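Long-range contacts in genome packaging NTPase B204 (Sulfolobus turreted icosahedral virus 2, PDB 4KFU), which probably hydrolyses ATP to power the packaging of viral DNA, as a P-loop ATPase of the FtsK-HerA superfamily: residues Lys33-Ile38 / Gly96-Ile101; Gln150-Ile155 / Asp192-Thr197. One frame throughout, in Å; residues are numbered along the deposited sequence. Where two conformers were deposited one is given.

In the fold
Both interactions belong to one mixed beta-sheet, with centres about 20 Å apart and nearest atoms about 11 Å apart. Interaction 1 is a buried pairing of neighbouring parallel strands, 35-40 and 98-102. Its chemistry is mainly backbone hydrogen bonds, with aliphatic side chains packed on both faces. Interaction 2 lies nearer the antiparallel side of the sheet and is only partly buried. There the start of strand 153-156 meets the turn between strands 188-192 and 197-201. One backbone bond and one aspartate-asparagine side-chain bond join the segments. Helix 17-31 also packs near both, against Ile34, Tyr36 and Val99 at interaction 1 and against Ile155 beside interaction 2.

Interaction 1: Lys33-Ile38 / Gly96-Ile101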
ATOM      1  N   LYS A  33      -6.943 -12.665  11.978  1.00 34.99           N
ATOM      2  CA  LYS A  33      -7.200 -11.743  13.090  1.00 40.60           C
ATOM      3  C   LYS A  33      -6.173 -10.609  13.181  1.00 40.84           C
ATOM      4  O   LYS A  33      -5.725 -10.247  14.278  1.00 34.42           O
ATOM      5  CB  LYS A  33      -7.282 -12.499  14.427  1.00 41.80           C
ATOM      6  N   ILE A  34      -5.812 -10.053  12.027  1.00 34.72           N
ATOM      7  CA  ILE A  34      -4.874  -8.930  11.952  1.00 28.30           C
ATOM      8  C   ILE A  34      -5.632  -7.634  11.647  1.00 31.39           C
ATOM      9  O   ILE A  34      -6.368  -7.551  10.659  1.00 29.72           O
ATOM     10  CB  ILE A  34      -3.787  -9.186  10.888  1.00 32.73           C
ATOM     11  CG1 ILE A  34      -2.883 -10.342  11.330  1.00 33.36           C
ATOM     12  CG2 ILE A  34      -2.959  -7.928  10.648  1.00 34.68           C
ATOM     13  CD1 ILE A  34      -2.136 -11.013  10.192  1.00 42.20           C
ATOM     14  N   SER A  35      -5.440  -6.626  12.495  1.00 25.64           N
ATOM     15  CA  SER A  35      -6.157  -5.365  12.354  0.57 28.61           C
ATOM     16  C   SER A  35      -5.613  -4.532  11.193  1.00 26.57           C
ATOM     17  O   SER A  35      -4.477  -4.715  10.754  1.00 25.41           O
ATOM     18  CB  SER A  35      -6.060  -4.551  13.647  0.57 27.80           C
ATOM     19  OG  SER A  35      -4.731  -4.120  13.874  0.57 27.58           O
ATOM     20  N   TYR A  36      -6.435  -3.618  10.688  1.00 24.96           N
ATOM     21  CA  TYR A  36      -5.959  -2.695   9.670  1.00 23.32           C
ATOM     22  C   TYR A  36      -6.569  -1.304   9.776  1.00 25.68           C
ATOM     23  O   TYR A  36      -7.680  -1.117  10.303  1.00 23.65           O
ATOM     24  CB  TYR A  36      -6.124  -3.273   8.253  1.00 28.84           C
ATOM     25  CG  TYR A  36      -7.544  -3.647   7.873  1.00 24.15           C
ATOM     26  CD1 TYR A  36      -8.495  -2.668   7.593  1.00 26.87           C
ATOM     27  CD2 TYR A  36      -7.924  -4.977   7.757  1.00 27.95           C
ATOM     28  CE1 TYR A  36      -9.788  -3.005   7.236  1.00 24.89           C
ATOM     29  CE2 TYR A  36      -9.215  -5.321   7.401  1.00 25.31           C
ATOM     30  CZ  TYR A  36     -10.139  -4.329   7.144  1.00 26.17           C
ATOM     31  OH  TYR A  36     -11.425  -4.661   6.777  1.00 25.37           O
ATOM     32  N   ILE A  37      -5.808  -0.334   9.279  1.00 23.55           N
ATOM     33  CA  ILE A  37      -6.227   1.051   9.168  1.00 21.16           C
ATOM     34  C   ILE A  37      -6.125   1.433   7.695  1.00 23.63           C
ATOM     35  O   ILE A  37      -5.048   1.279   7.083  1.00 21.50           O
ATOM     36  CB  ILE A  37      -5.291   1.977   9.981  1.00 22.51           C
ATOM     37  CG1 ILE A  37      -5.196   1.507  11.435  1.00 22.96           C
ATOM     38  CG2 ILE A  37      -5.754   3.425   9.899  1.00 19.74           C
ATOM     39  CD1 ILE A  37      -4.097   2.191  12.227  1.00 23.82           C
ATOM     40  N   ILE A  38      -7.221   1.917   7.110  1.00 21.34           N
ATOM     41  CA  ILE A  38      -7.177   2.338   5.708  1.00 23.41           C
ATOM     42  C   ILE A  38      -7.208   3.857   5.536  1.00 27.47           C
ATOM     43  O   ILE A  38      -8.182   4.523   5.931  1.00 24.41           O
ATOM     44  CB  ILE A  38      -8.345   1.736   4.892  1.00 22.59           C
ATOM     45  CG1 ILE A  38      -8.400   0.214   5.068  1.00 22.36           C
ATOM     46  CG2 ILE A  38      -8.217   2.118   3.427  1.00 22.16           C
ATOM     47  CD1 ILE A  38      -9.610  -0.441   4.387  1.00 22.68           C
ATOM     48  N   GLY A  96      -1.901  -4.931  18.628  1.00 35.72           N
ATOM     49  CA  GLY A  96      -0.787  -5.727  18.124  1.00 35.84           C
ATOM     50  C   GLY A  96      -0.469  -5.359  16.680  1.00 32.26           C
ATOM     51  O   GLY A  96      -0.950  -4.338  16.181  1.00 33.37           O
ATOM     52  N   THR A  97       0.324  -6.185  16.001  1.00 32.85           N
ATOM     53  CA  THR A  97       0.778  -5.853  14.644  1.00 30.46           C
ATOM     54  C   THR A  97      -0.371  -5.523  13.692  1.00 27.93           C
ATOM     55  O   THR A  97      -1.303  -6.308  13.512  1.00 29.77           O
ATOM     56  CB  THR A  97       1.685  -6.943  14.033  1.00 35.79           C
ATOM     57  OG1 THR A  97       2.779  -7.198  14.918  1.00 42.54           O
ATOM     58  CG2 THR A  97       2.249  -6.473  12.691  1.00 33.04           C
ATOM     59  N   THR A  98      -0.302  -4.336  13.102  1.00 28.58           N
ATOM     60  CA  THR A  98      -1.389  -3.802  12.289  1.00 25.54           C
ATOM     61  C   THR A  98      -0.868  -3.452  10.893  1.00 27.46           C
ATOM     62  O   THR A  98       0.278  -3.032  10.744  1.00 23.91           O
ATOM     63  CB  THR A  98      -1.964  -2.520  12.959  1.00 29.25           C
ATOM     64  OG1 THR A  98      -2.549  -2.860  14.226  1.00 29.26           O
ATOM     65  CG2 THR A  98      -3.018  -1.844  12.083  1.00 27.21           C
ATOM     66  N   VAL A  99      -1.697  -3.639   9.869  1.00 26.80           N
ATOM     67  CA  VAL A  99      -1.357  -3.143   8.545  1.00 22.34           C
ATOM     68  C   VAL A  99      -2.005  -1.791   8.227  1.00 20.89           C
ATOM     69  O   VAL A  99      -3.236  -1.645   8.265  1.00 19.87           O
ATOM     70  CB  VAL A  99      -1.730  -4.155   7.456  1.00 22.24           C
ATOM     71  CG1 VAL A  99      -1.295  -3.618   6.116  1.00 22.46           C
ATOM     72  CG2 VAL A  99      -1.052  -5.489   7.746  1.00 23.50           C
ATOM     73  N   LEU A 100      -1.166  -0.799   7.936  1.00 17.21           N
ATOM     74  CA  LEU A 100      -1.643   0.492   7.454  1.00 17.40           C
ATOM     75  C   LEU A 100      -1.759   0.439   5.923  1.00 21.54           C
ATOM     76  O   LEU A 100      -0.749   0.322   5.224  1.00 18.39           O
ATOM     77  CB  LEU A 100      -0.681   1.608   7.872  1.00 16.39           C
ATOM     78  CG  LEU A 100      -1.045   3.022   7.415  1.00 19.76           C
ATOM     79  CD1 LEU A 100      -2.483   3.402   7.862  1.00 18.13           C
ATOM     80  CD2 LEU A 100      -0.017   4.073   7.898  1.00 17.06           C
ATOM     81  N   ILE A 101      -2.989   0.521   5.418  1.00 19.90           N
ATOM     82  CA  ILE A 101      -3.268   0.461   3.988  1.00 17.72           C
ATOM     83  C   ILE A 101      -3.506   1.842   3.398  1.00 20.60           C
ATOM     84  O   ILE A 101      -4.402   2.578   3.828  1.00 20.50           O
ATOM     85  CB  ILE A 101      -4.510  -0.403   3.701  1.00 23.45           C
ATOM     86  CG1 ILE A 101      -4.387  -1.761   4.401  1.00 18.97           C
ATOM     87  CG2 ILE A 101      -4.715  -0.570   2.190  1.00 19.61           C
ATOM     88  CD1 ILE A 101      -5.511  -2.749   4.055  1.00 22.81           C
TER
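The carbonyl oxygen of Ile37 takes the shortest sound bond, from the backbone N of Ile101. Ile101 N lies 2.8 Å from Ile37 O, and the donor lies nearly on the line of the C=O bond. Leu100 CA makes a longer, bent CA-H...O contact with the same oxygen, and Leu100 CD1 lies 3.4 Å from Ile37 O. The amide of Ile37 is used as well: its N gives a bond of 3.1 Å to Val99 O. Ile37 therefore bonds to the residues before and after Leu100, the usual pattern of parallel strands. Two residues before Ile37, Ser35 O accepts a hydrogen bond from Val99 N. The two strand directions differ by 18°.

Strand 35-40 lies between strands 68-72 and 98-102. The chain passes from 68-72 through helix 78-95 to 98-102, a beta-alpha-beta crossover over strand 35-40. This is part of the P-loop ATPase core. Strand 35-40 also carries Asp39, a ligand of the bound zinc ion, and the Leu100 side chain is about 8 Å from that ion.

Ser35, Ile37, Thr98 and Leu100 share one face. His91 of helix 78-95 touches Ile37 and Thr98 there. Ile37 CG1 meets Thr98 CG2 at 4.0 Å, the two side chains crossing at about a right angle. With chi1 at 179°, Leu100 holds CG opposite its own N, and the side chain's end comes nearer to 33-38: Leu100 CD1 lies 3.8 Å from Ile37 CB.

Tyr36, Ile38, Val99 and Ile101 are on the other face. Ile38 and Ile101 lie side by side and point the same way, with Ile38 CG1 4.2 Å from Ile101 CB. The Tyr36 ring leads away from strand 98-102, and its OH bonds to Phe53 O. Next to Ser35 in the chain, Ile34 CG2 lies 4.2 Å from Val99 CG2.

Interaction 2: Gln150-Ile155 / Asp192-Thr197; sequences QADLII and DVNSQT
The turn of the hairpin 188-192/197-201 meets the start of strand 153-156 through Val193, Asn194 and Asp192. Val193 N bonds to Asp152 O at 2.9 Å, with the donor well above the carbonyl plane. Val193 CB also sits against Ala151 O at 3.2 Å. Val193 CG2 reaches Ile154 CD1 at 3.7 Å.

Asn194 adds a side-chain bond. Asn194 ND2 donates to Asp152 OD1 at 3.0 Å, with the N-H...O angle at 163°. The acceptor lies in the amide plane and offers its anti lone pair, although the two flat groups are turned 51° apart. Arg127 forms a salt bridge to the same OD1, and the other oxygen, OD2, accepts from Ile6 N. Asp152 thus also ties this corner to strand 6-10.

Leu153 and Asp192 form a non-hydrogen-bonded antiparallel pair. Leu153 CD2 rests 3.8 Å from Asp192 CA. Asp192 OD1 accepts from Asn194 N, an Asx turn, and from Ser195 N. Gln196 and Thr197 both face Asp192, a G1 beta bulge that closes the beta-hairpin.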
ATOM      1  N   GLN A 150      12.894  -0.199  -0.100  1.00 16.91           N
ATOM      2  CA  GLN A 150      12.544  -0.621   1.258  1.00 13.36           C
ATOM      3  C   GLN A 150      11.424  -1.659   1.323  1.00 17.33           C
ATOM      4  O   GLN A 150      11.154  -2.236   2.388  1.00 22.44           O
ATOM      5  CB  GLN A 150      12.149   0.599   2.103  1.00 16.86           C
ATOM      6  CG  GLN A 150      13.291   1.552   2.380  1.00 16.63           C
ATOM      7  CD  GLN A 150      14.482   0.861   3.021  1.00 23.31           C
ATOM      8  OE1 GLN A 150      15.576   0.841   2.457  1.00 25.00           O
ATOM      9  NE2 GLN A 150      14.273   0.289   4.204  1.00 21.07           N
ATOM     10  N   ALA A 151      10.753  -1.891   0.206  1.00 17.41           N
ATOM     11  CA  ALA A 151       9.634  -2.834   0.185  1.00 15.51           C
ATOM     12  C   ALA A 151      10.106  -4.273   0.431  1.00 21.73           C
ATOM     13  O   ALA A 151      11.283  -4.595   0.217  1.00 19.26           O
ATOM     14  CB  ALA A 151       8.896  -2.729  -1.143  1.00 19.16           C
ATOM     15  N   ASP A 152       9.194  -5.132   0.886  1.00 21.01           N
ATOM     16  CA  ASP A 152       9.469  -6.568   0.968  1.00 19.71           C
ATOM     17  C   ASP A 152       8.863  -7.286  -0.226  1.00 22.14           C
ATOM     18  O   ASP A 152       9.400  -8.286  -0.710  1.00 19.06           O
ATOM     19  CB  ASP A 152       8.898  -7.159   2.252  1.00 24.28           C
ATOM     20  CG  ASP A 152       9.504  -6.544   3.486  1.00 28.28           C
ATOM     21  OD1 ASP A 152      10.650  -6.918   3.827  1.00 32.24           O
ATOM     22  OD2 ASP A 152       8.845  -5.673   4.102  1.00 26.96           O
ATOM     23  N   LEU A 153       7.732  -6.763  -0.691  1.00 20.28           N
ATOM     24  CA  LEU A 153       7.000  -7.329  -1.820  1.00 18.10           C
ATOM     25  C   LEU A 153       6.555  -6.210  -2.742  1.00 19.08           C
ATOM     26  O   LEU A 153       6.004  -5.203  -2.293  1.00 18.81           O
ATOM     27  CB  LEU A 153       5.764  -8.086  -1.339  1.00 20.97           C
ATOM     28  CG  LEU A 153       5.980  -9.433  -0.645  1.00 30.27           C
ATOM     29  CD1 LEU A 153       4.645 -10.104  -0.361  1.00 28.51           C
ATOM     30  CD2 LEU A 153       6.857 -10.349  -1.487  1.00 26.06           C
ATOM     31  N   ILE A 154       6.793  -6.373  -4.037  1.00 18.87           N
ATOM     32  CA  ILE A 154       6.295  -5.403  -5.009  1.00 14.11           C
ATOM     33  C   ILE A 154       5.437  -6.141  -6.027  1.00 20.68           C
ATOM     34  O   ILE A 154       5.892  -7.099  -6.665  1.00 19.41           O
ATOM     35  CB  ILE A 154       7.432  -4.639  -5.714  1.00 16.79           C
ATOM     36  CG1 ILE A 154       8.361  -3.990  -4.681  1.00 19.32           C
ATOM     37  CG2 ILE A 154       6.873  -3.581  -6.633  1.00 18.57           C
ATOM     38  CD1 ILE A 154       9.662  -3.433  -5.294  1.00 17.37           C
ATOM     39  N   ILE A 155       4.189  -5.699  -6.162  1.00 16.42           N
ATOM     40  CA  ILE A 155       3.248  -6.331  -7.076  1.00 16.85           C
ATOM     41  C   ILE A 155       2.986  -5.395  -8.252  1.00 17.03           C
ATOM     42  O   ILE A 155       2.732  -4.204  -8.056  1.00 16.18           O
ATOM     43  CB  ILE A 155       1.929  -6.705  -6.357  1.00 20.31           C
ATOM     44  CG1 ILE A 155       2.195  -7.809  -5.323  1.00 24.98           C
ATOM     45  CG2 ILE A 155       0.865  -7.132  -7.361  1.00 17.71           C
ATOM     46  CD1 ILE A 155       0.981  -8.265  -4.559  1.00 25.33           C
ATOM     47  N   ASP A 192       9.613 -10.572  -4.889  1.00 22.25           N
ATOM     48  CA  ASP A 192      10.089 -10.615  -3.518  1.00 24.60           C
ATOM     49  C   ASP A 192      11.414  -9.878  -3.479  1.00 27.99           C
ATOM     50  O   ASP A 192      12.403 -10.319  -4.061  1.00 25.79           O
ATOM     51  CB  ASP A 192      10.243 -12.064  -3.057  1.00 26.74           C
ATOM     52  CG  ASP A 192      10.519 -12.180  -1.568  1.00 26.90           C
ATOM     53  OD1 ASP A 192      11.366 -11.420  -1.038  1.00 27.41           O
ATOM     54  OD2 ASP A 192       9.880 -13.042  -0.931  1.00 27.07           O
ATOM     55  N   VAL A 193      11.422  -8.733  -2.810  1.00 23.28           N
ATOM     56  CA  VAL A 193      12.596  -7.881  -2.785  1.00 24.87           C
ATOM     57  C   VAL A 193      13.752  -8.562  -2.054  1.00 26.93           C
ATOM     58  O   VAL A 193      14.919  -8.369  -2.388  1.00 29.51           O
ATOM     59  CB  VAL A 193      12.270  -6.540  -2.100  1.00 24.39           C
ATOM     60  CG1 VAL A 193      13.503  -5.644  -2.010  1.00 25.72           C
ATOM     61  CG2 VAL A 193      11.146  -5.828  -2.841  1.00 24.29           C
ATOM     62  N   ASN A 194      13.422  -9.366  -1.051  1.00 29.06           N
ATOM     63  CA  ASN A 194      14.450  -9.933  -0.184  1.00 31.70           C
ATOM     64  C   ASN A 194      15.136 -11.134  -0.831  1.00 34.85           C
ATOM     65  O   ASN A 194      16.361 -11.263  -0.786  1.00 33.94           O
ATOM     66  CB  ASN A 194      13.855 -10.287   1.181  1.00 30.64           C
ATOM     67  CG  ASN A 194      13.422  -9.049   1.967  1.00 34.64           C
ATOM     68  OD1 ASN A 194      14.187  -8.092   2.103  1.00 37.08           O
ATOM     69  ND2 ASN A 194      12.188  -9.059   2.469  1.00 31.29           N
ATOM     70  N   SER A 195      14.347 -11.990  -1.464  1.00 27.40           N
ATOM     71  CA  SER A 195      14.896 -13.173  -2.133  1.00 34.20           C
ATOM     72  C   SER A 195      15.234 -12.914  -3.601  1.00 32.01           C
ATOM     73  O   SER A 195      15.856 -13.749  -4.260  1.00 34.76           O
ATOM     74  CB  SER A 195      13.922 -14.353  -2.018  1.00 32.59           C
ATOM     75  OG  SER A 195      12.706 -14.098  -2.702  1.00 34.35           O
ATOM     76  N   GLN A 196      14.824 -11.748  -4.093  1.00 28.63           N
ATOM     77  CA  GLN A 196      14.966 -11.365  -5.491  1.00 30.94           C
ATOM     78  C   GLN A 196      14.317 -12.378  -6.416  1.00 32.76           C
ATOM     79  O   GLN A 196      14.886 -12.771  -7.438  1.00 36.13           O
ATOM     80  CB  GLN A 196      16.434 -11.156  -5.855  1.00 31.64           C
ATOM     81  CG  GLN A 196      17.107 -10.055  -5.064  1.00 34.88           C
ATOM     82  CD  GLN A 196      18.580  -9.984  -5.380  1.00 41.25           C
ATOM     83  OE1 GLN A 196      19.296 -10.978  -5.251  1.00 43.71           O
ATOM     84  NE2 GLN A 196      19.038  -8.818  -5.827  1.00 41.10           N
ATOM     85  N   THR A 197      13.113 -12.794  -6.051  1.00 30.74           N
ATOM     86  CA  THR A 197      12.420 -13.840  -6.771  1.00 32.49           C
ATOM     87  C   THR A 197      11.153 -13.288  -7.433  1.00 32.91           C
ATOM     88  O   THR A 197      10.549 -12.330  -6.949  1.00 28.82           O
ATOM     89  CB  THR A 197      12.104 -15.024  -5.822  1.00 35.95           C
ATOM     90  OG1 THR A 197      12.407 -16.264  -6.474  1.00 44.35           O
ATOM     91  CG2 THR A 197      10.645 -15.015  -5.364  1.00 35.05           C
TER